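Local coordinates for Non-sulfated chondroitin lyase E66 (Autographa californica nucleopolyhedrovirus, PDB 3VSN), which cleaves non-sulfated chondroitin as an envelope lyase of the occlusion-derived virus and is essential for oral infection of the insect host, at residues A[244-249]-A[348-353]. Residues are numbered along the deposited sequence; the frame is centred on the assembly and turned at random.
Sequences IDHIDV and YYESDP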
loop_
_atom_site.group_PDB
_atom_site.type_symbol
_atom_site.label_atom_id
_atom_site.label_comp_id
_atom_site.label_asym_id
_atom_site.label_seq_id
_atom_site.Cartn_x
_atom_site.Cartn_y
_atom_site.Cartn_z
ATOM N N ILE A 244 -5.381 3.142 8.955
ATOM C CA ILE A 244 -6.320 2.115 9.390
ATOM C C ILE A 244 -7.745 2.522 9.015
ATOM O O ILE A 244 -8.174 3.644 9.297
ATOM C CB ILE A 244 -6.194 1.852 10.915
ATOM C CG1 ILE A 244 -4.760 1.418 11.282
ATOM C CG2 ILE A 244 -7.232 0.841 11.403
ATOM C CD1 ILE A 244 -4.251 0.165 10.588
ATOM N N ASP A 245 -8.461 1.610 8.359
ATOM C CA ASP A 245 -9.856 1.822 7.983
ATOM C C ASP A 245 -10.684 0.620 8.440
ATOM O O ASP A 245 -10.120 -0.411 8.820
ATOM C CB ASP A 245 -9.964 2.010 6.468
ATOM C CG ASP A 245 -11.146 2.882 6.055
ATOM O OD1 ASP A 245 -12.002 3.217 6.900
ATOM O OD2 ASP A 245 -11.213 3.234 4.862
ATOM N N HIS A 246 -12.012 0.751 8.413
ATOM C CA HIS A 246 -12.919 -0.316 8.855
ATOM C C HIS A 246 -12.601 -0.775 10.256
ATOM O O HIS A 246 -12.605 -1.972 10.557
ATOM C CB HIS A 246 -12.908 -1.479 7.861
ATOM C CG HIS A 246 -13.605 -1.173 6.555
ATOM N ND1 HIS A 246 -13.992 -2.137 5.700
ATOM C CD2 HIS A 246 -14.003 0.039 5.986
ATOM C CE1 HIS A 246 -14.589 -1.577 4.631
ATOM N NE2 HIS A 246 -14.595 -0.245 4.808
ATOM N N ILE A 247 -12.321 0.207 11.114
ATOM C CA ILE A 247 -11.983 0.039 12.535
ATOM C C ILE A 247 -10.578 -0.521 12.785
ATOM O O ILE A 247 -9.818 0.068 13.550
ATOM C CB ILE A 247 -13.055 -0.735 13.352
ATOM C CG1 ILE A 247 -14.461 -0.178 13.079
ATOM C CG2 ILE A 247 -12.748 -0.650 14.844
ATOM C CD1 ILE A 247 -15.587 -1.130 13.434
ATOM N N ASP A 248 -10.227 -1.633 12.137
ATOM C CA ASP A 248 -8.977 -2.334 12.463
ATOM C C ASP A 248 -8.228 -2.954 11.273
ATOM O O ASP A 248 -7.413 -3.859 11.460
ATOM C CB ASP A 248 -9.245 -3.399 13.538
ATOM C CG ASP A 248 -10.208 -4.489 13.070
ATOM O OD1 ASP A 248 -10.687 -4.442 11.918
ATOM O OD2 ASP A 248 -10.480 -5.414 13.860
ATOM N N VAL A 249 -8.497 -2.467 10.062
ATOM C CA VAL A 249 -7.858 -3.010 8.856
ATOM C C VAL A 249 -6.798 -2.040 8.321
ATOM O O VAL A 249 -7.068 -0.847 8.165
ATOM C CB VAL A 249 -8.899 -3.336 7.747
ATOM C CG1 VAL A 249 -8.247 -4.056 6.571
ATOM C CG2 VAL A 249 -10.035 -4.188 8.302
ATOM N N TYR A 348 -5.859 -9.331 10.769
ATOM C CA TYR A 348 -4.879 -9.918 9.861
ATOM C C TYR A 348 -5.487 -10.100 8.474
ATOM O O TYR A 348 -4.770 -10.329 7.501
ATOM C CB TYR A 348 -4.322 -11.244 10.403
ATOM C CG TYR A 348 -5.279 -12.422 10.372
ATOM C CD1 TYR A 348 -6.052 -12.747 11.487
ATOM C CD2 TYR A 348 -5.394 -13.227 9.234
ATOM C CE1 TYR A 348 -6.917 -13.835 11.468
ATOM C CE2 TYR A 348 -6.255 -14.314 9.204
ATOM C CZ TYR A 348 -7.014 -14.610 10.322
ATOM O OH TYR A 348 -7.864 -15.688 10.290
ATOM N N TYR A 349 -6.812 -9.986 8.389
ATOM C CA TYR A 349 -7.513 -10.207 7.130
ATOM C C TYR A 349 -8.906 -9.585 7.128
ATOM O O TYR A 349 -9.537 -9.449 8.178
ATOM C CB TYR A 349 -7.601 -11.709 6.822
ATOM C CG TYR A 349 -8.196 -12.027 5.466
ATOM C CD1 TYR A 349 -7.663 -11.474 4.303
ATOM C CD2 TYR A 349 -9.290 -12.884 5.347
ATOM C CE1 TYR A 349 -8.207 -11.760 3.061
ATOM C CE2 TYR A 349 -9.833 -13.184 4.104
ATOM C CZ TYR A 349 -9.287 -12.621 2.969
ATOM O OH TYR A 349 -9.823 -12.906 1.734
ATOM N N GLU A 350 -9.363 -9.199 5.939
ATOM C CA GLU A 350 -10.737 -8.763 5.728
ATOM C C GLU A 350 -11.252 -9.403 4.443
ATOM O O GLU A 350 -10.596 -9.331 3.405
ATOM C CB GLU A 350 -10.824 -7.235 5.635
ATOM C CG GLU A 350 -12.247 -6.692 5.702
ATOM C CD GLU A 350 -12.342 -5.225 5.323
ATOM O OE1 GLU A 350 -11.710 -4.819 4.329
ATOM O OE2 GLU A 350 -13.061 -4.477 6.015
ATOM N N SER A 351 -12.416 -10.040 4.531
ATOM C CA SER A 351 -13.054 -10.663 3.374
ATOM C C SER A 351 -14.385 -9.992 3.032
ATOM O O SER A 351 -14.908 -9.195 3.812
ATOM C CB SER A 351 -13.273 -12.157 3.626
ATOM O OG SER A 351 -14.060 -12.369 4.787
ATOM N N ASP A 352 -14.916 -10.320 1.857
ATOM C CA ASP A 352 -16.235 -9.853 1.428
ATOM C C ASP A 352 -16.937 -10.986 0.658
ATOM O O ASP A 352 -16.349 -12.056 0.490
ATOM C CB ASP A 352 -16.115 -8.547 0.617
ATOM C CG ASP A 352 -15.291 -8.702 -0.657
ATOM O OD1 ASP A 352 -15.623 -9.570 -1.492
ATOM O OD2 ASP A 352 -14.324 -7.930 -0.839
ATOM N N PRO A 353 -18.193 -10.771 0.197
ATOM C CA PRO A 353 -18.901 -11.857 -0.501
ATOM C C PRO A 353 -18.159 -12.465 -1.697
ATOM O O PRO A 353 -18.351 -13.647 -1.995
ATOM C CB PRO A 353 -20.197 -11.182 -0.963
ATOM C CG PRO A 353 -20.436 -10.129 0.063
ATOM C CD PRO A 353 -19.065 -9.593 0.380
#
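Glu350 reaches from strand 349-351 to the turn that follows strand 243-245 and meets the imidazole of His246 edge-on. ND1 of His246 donates to OE2 of Glu350 over 2.5 Å, a short bond with an N-H...O angle of 157°. The carboxylate oxygen lies close to the ring plane and uses its syn lone pair, although the two flat groups are turned 64° from each other. Glu350 gets there as an extended arm: CG is anti to the backbone N (chi1 -168°) and the chain stays stretched beyond it. The same arm passes Val249 at about a right angle; CG2 of Val249 lies 3.8 Å from OE2 of Glu350, while CG1 approaches CB of Glu350 at 4.2 Å. The valine thus lends an apolar flank to a buried acid. In this lyase, whose alpha/alpha-toroid domain, related to the N-terminal helical domain of polysaccharide lyase family 8, is followed by beta-sandwich sheets, the contact is part of the active site: His246 is a proton acceptor, and Glu350 is important for activity. OE1, the other oxygen of Glu350, is salt-bridged to Arg300, the transition-state stabiliser, so one carboxylate bridges the histidine and the arginine, and the bond to ND1 probably helps to set the rotation of the imidazole. A bound glycerol about 3 Å from the Glu350 side chain is consistent with a pocket here. His246 begins the 246-248 loop of a beta-hairpin closed by the hydrogen-bonded pair Asp245-Val249, N of Asp245 to O of Val249 (2.8 Å) and N of Val249 to O of Asp245 (2.9 Å). OD1 of Asp245 accepts a hydrogen bond from the backbone N-H of His246, which comes from above the carboxylate plane.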